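Side-chain contact in EvpC (Edwardsiella tarda, PDB 3EAA), which is an Hcp-family protein of the type VI secretion system, probably secreted through it and, like its relatives, forming hexameric rings: residues Lys22-Val27 with Glu84-Thr89. Residues are numbered along the deposited sequence; the frame is centred on the assembly and turned at random.
Sequences KKWIEV and ELEICT
Trp24 reaches across strand 4-9 and sets the far corner of its six-membered ring between Glu84 and Glu86, alternate residues of strand 80-88 whose side chains leave the same face of the sheet. The CA atoms of Trp24 and Glu84 are 9.9 Å apart, so the side chain does the bridging. The indole CG lies beside the backbone N and opposite the carbonyl carbon, and the benzo atoms CZ3 and CH2 lead toward the glutamates.

CZ3 comes to 3.6 Å from the backbone O of Glu84 and to 4.1 Å from CB of Glu86. Neighbouring CH2 lies 3.5 Å from OE1 of Glu86, while OE1 of Glu84 is looser, 4.1 Å from the same CH2. In Glu86, CG is anti to the backbone N (chi1 -152°) and the extended chain brings OE1 to CH2 from an oblique direction. Neither acid lies flat on the ring: the carboxylate of Glu84 is turned 87° from the indole plane and that of Glu86 73°, and both side chains cross the indole at about a right angle.

On this antiparallel sheet of the Hcp fold, Trp24 stands just before strand 25-27, with strand 4-9 between it and strand 80-88. It also touches Tyr6 and Lys8 of the intervening strand, and the rings of Trp24 and His21 pack edge-to-face. No other chain of the assembly touches the two segments, which bury just 157 Å² together. Oxygens gathered about aromatic carbons, without a hydrogen bond or salt bridge between the segments, imply a van der Waals contact, perhaps with a weak electrostatic share from the polarised ring C-H groups.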
ATOM      1  N   LYS A  22      16.990 -13.708  34.312  1.00 25.63           N
ATOM      2  CA  LYS A  22      17.493 -15.035  34.002  1.00 39.99           C
ATOM      3  C   LYS A  22      16.391 -15.961  33.478  1.00 37.98           C
ATOM      4  O   LYS A  22      15.341 -16.112  34.110  1.00 40.23           O
ATOM      5  CB  LYS A  22      18.186 -15.638  35.226  1.00 46.56           C
ATOM      6  CG  LYS A  22      19.421 -14.859  35.675  1.00 49.53           C
ATOM      7  CD  LYS A  22      19.903 -15.310  37.054  1.00 66.92           C
ATOM      8  CE  LYS A  22      21.061 -14.449  37.557  1.00 71.98           C
ATOM      9  NZ  LYS A  22      21.723 -15.018  38.768  1.00 79.14           N
ATOM     10  N   LYS A  23      16.642 -16.562  32.315  1.00 21.76           N
ATOM     11  CA  LYS A  23      15.693 -17.474  31.674  1.00 27.24           C
ATOM     12  C   LYS A  23      14.372 -16.805  31.251  1.00 32.39           C
ATOM     13  O   LYS A  23      13.427 -17.477  30.826  1.00 23.87           O
ATOM     14  CB  LYS A  23      15.439 -18.704  32.556  1.00 36.07           C
ATOM     15  CG  LYS A  23      16.607 -19.687  32.587  1.00 37.48           C
ATOM     16  CD  LYS A  23      16.537 -20.659  33.771  1.00 55.76           C
ATOM     17  CE  LYS A  23      15.954 -22.018  33.382  1.00 57.02           C
ATOM     18  NZ  LYS A  23      16.337 -23.093  34.347  1.00 26.50           N
ATOM     19  N   TRP A  24      14.313 -15.483  31.365  1.00 32.89           N
ATOM     20  CA  TRP A  24      13.196 -14.725  30.826  1.00 23.66           C
ATOM     21  C   TRP A  24      13.192 -14.865  29.320  1.00 25.01           C
ATOM     22  O   TRP A  24      14.168 -15.331  28.742  1.00 28.82           O
ATOM     23  CB  TRP A  24      13.366 -13.251  31.157  1.00 30.33           C
ATOM     24  CG  TRP A  24      12.929 -12.881  32.513  1.00 31.83           C
ATOM     25  CD1 TRP A  24      13.357 -13.422  33.684  1.00 31.37           C
ATOM     26  CD2 TRP A  24      11.986 -11.862  32.856  1.00 36.74           C
ATOM     27  NE1 TRP A  24      12.730 -12.810  34.739  1.00 39.29           N
ATOM     28  CE2 TRP A  24      11.884 -11.849  34.258  1.00 27.38           C
ATOM     29  CE3 TRP A  24      11.212 -10.966  32.108  1.00 33.64           C
ATOM     30  CZ2 TRP A  24      11.041 -10.970  34.934  1.00 22.25           C
ATOM     31  CZ3 TRP A  24      10.375 -10.094  32.783  1.00 24.55           C
ATOM     32  CH2 TRP A  24      10.298 -10.104  34.180  1.00 26.79           C
ATOM     33  N   ILE A  25      12.107 -14.435  28.684  1.00 22.64           N
ATOM     34  CA  ILE A  25      12.040 -14.417  27.229  1.00 22.49           C
ATOM     35  C   ILE A  25      12.468 -13.058  26.688  1.00 25.17           C
ATOM     36  O   ILE A  25      11.861 -12.039  27.012  1.00 23.78           O
ATOM     37  CB  ILE A  25      10.614 -14.700  26.711  1.00 30.05           C
ATOM     38  CG1 ILE A  25      10.194 -16.145  26.990  1.00 21.88           C
ATOM     39  CG2 ILE A  25      10.518 -14.385  25.223  1.00 25.54           C
ATOM     40  CD1 ILE A  25       9.613 -16.347  28.388  1.00 38.50           C
ATOM     41  N   GLU A  26      13.506 -13.052  25.857  1.00 16.73           N
ATOM     42  CA  GLU A  26      13.971 -11.831  25.207  1.00 19.13           C
ATOM     43  C   GLU A  26      13.028 -11.416  24.076  1.00 22.36           C
ATOM     44  O   GLU A  26      12.708 -12.212  23.190  1.00 17.20           O
ATOM     45  CB  GLU A  26      15.405 -12.005  24.682  1.00 23.47           C
ATOM     46  CG  GLU A  26      16.475 -12.086  25.781  1.00 35.09           C
ATOM     47  CD  GLU A  26      17.897 -12.120  25.231  1.00 43.56           C
ATOM     48  OE1 GLU A  26      18.055 -12.416  24.024  1.00 30.87           O
ATOM     49  OE2 GLU A  26      18.852 -11.848  26.003  1.00 30.11           O
ATOM     50  N   VAL A  27      12.574 -10.165  24.109  1.00 20.63           N
ATOM     51  CA  VAL A  27      11.619  -9.692  23.107  1.00 20.35           C
ATOM     52  C   VAL A  27      12.072  -8.403  22.446  1.00 14.62           C
ATOM     53  O   VAL A  27      12.718  -7.565  23.072  1.00 18.91           O
ATOM     54  CB  VAL A  27      10.187  -9.526  23.690  1.00 17.24           C
ATOM     55  CG1 VAL A  27      10.246  -9.070  25.127  1.00 25.90           C
ATOM     56  CG2 VAL A  27       9.369  -8.562  22.852  1.00 14.55           C
ATOM     57  N   GLU A  84       4.497 -10.646  32.952  1.00 16.29           N
ATOM     58  CA  GLU A  84       5.198  -9.427  33.302  1.00 15.81           C
ATOM     59  C   GLU A  84       6.022  -8.924  32.137  1.00 15.28           C
ATOM     60  O   GLU A  84       6.939  -9.586  31.690  1.00 22.23           O
ATOM     61  CB  GLU A  84       6.133  -9.661  34.487  1.00 19.83           C
ATOM     62  CG  GLU A  84       5.438  -9.859  35.818  1.00 26.93           C
ATOM     63  CD  GLU A  84       6.346 -10.522  36.848  1.00 44.22           C
ATOM     64  OE1 GLU A  84       7.438  -9.985  37.142  1.00 29.08           O
ATOM     65  OE2 GLU A  84       5.964 -11.590  37.366  1.00 52.50           O
ATOM     66  N   LEU A  85       5.706  -7.737  31.650  1.00 17.03           N
ATOM     67  CA  LEU A  85       6.555  -7.113  30.648  1.00 19.38           C
ATOM     68  C   LEU A  85       7.499  -6.096  31.292  1.00 25.97           C
ATOM     69  O   LEU A  85       7.135  -5.396  32.250  1.00 24.76           O
ATOM     70  CB  LEU A  85       5.721  -6.453  29.550  1.00 19.64           C
ATOM     71  CG  LEU A  85       6.506  -6.263  28.251  1.00 19.13           C
ATOM     72  CD1 LEU A  85       5.593  -6.351  27.043  1.00 18.85           C
ATOM     73  CD2 LEU A  85       7.281  -4.952  28.270  1.00 23.31           C
ATOM     74  N   GLU A  86       8.715  -6.019  30.762  1.00 17.41           N
ATOM     75  CA  GLU A  86       9.739  -5.196  31.376  1.00 22.59           C
ATOM     76  C   GLU A  86      10.742  -4.647  30.361  1.00 26.84           C
ATOM     77  O   GLU A  86      11.461  -5.404  29.707  1.00 20.64           O
ATOM     78  CB  GLU A  86      10.456  -6.011  32.443  1.00 20.76           C
ATOM     79  CG  GLU A  86      11.025  -5.205  33.568  1.00 22.46           C
ATOM     80  CD  GLU A  86      11.307  -6.056  34.795  1.00 27.79           C
ATOM     81  OE1 GLU A  86      10.394  -6.795  35.231  1.00 30.69           O
ATOM     82  OE2 GLU A  86      12.437  -5.980  35.326  1.00 25.80           O
ATOM     83  N   ILE A  87      10.787  -3.325  30.239  1.00 19.11           N
ATOM     84  CA  ILE A  87      11.744  -2.682  29.367  1.00 13.51           C
ATOM     85  C   ILE A  87      12.813  -2.032  30.232  1.00 24.53           C
ATOM     86  O   ILE A  87      12.513  -1.273  31.152  1.00 22.71           O
ATOM     87  CB  ILE A  87      11.076  -1.638  28.459  1.00 13.97           C
ATOM     88  CG1 ILE A  87       9.732  -2.139  27.946  1.00 12.74           C
ATOM     89  CG2 ILE A  87      11.969  -1.313  27.274  1.00 30.24           C
ATOM     90  CD1 ILE A  87       8.579  -1.856  28.876  1.00 32.98           C
ATOM     91  N   CYS A  88      14.069  -2.344  29.935  1.00 26.50           N
ATOM     92  CA  CYS A  88      15.180  -1.950  30.793  1.00 31.39           C
ATOM     93  C   CYS A  88      16.213  -1.135  30.033  1.00 30.97           C
ATOM     94  O   CYS A  88      16.564  -1.468  28.911  1.00 29.10           O
ATOM     95  CB  CYS A  88      15.856  -3.191  31.383  1.00 32.05           C
ATOM     96  SG  CYS A  88      14.739  -4.385  32.160  1.00 42.59           S
ATOM     97  N   THR A  89      16.714  -0.084  30.673  1.00 30.05           N
ATOM     98  CA  THR A  89      17.653   0.838  30.052  1.00 26.80           C
ATOM     99  C   THR A  89      18.973   0.186  29.670  1.00 28.03           C
ATOM    100  O   THR A  89      19.533  -0.588  30.429  1.00 37.75           O
ATOM    101  CB  THR A  89      17.965   1.989  30.995  1.00 34.26           C
ATOM    102  OG1 THR A  89      18.511   1.456  32.210  1.00 36.65           O
ATOM    103  CG2 THR A  89      16.695   2.777  31.300  1.00 28.55           C
TER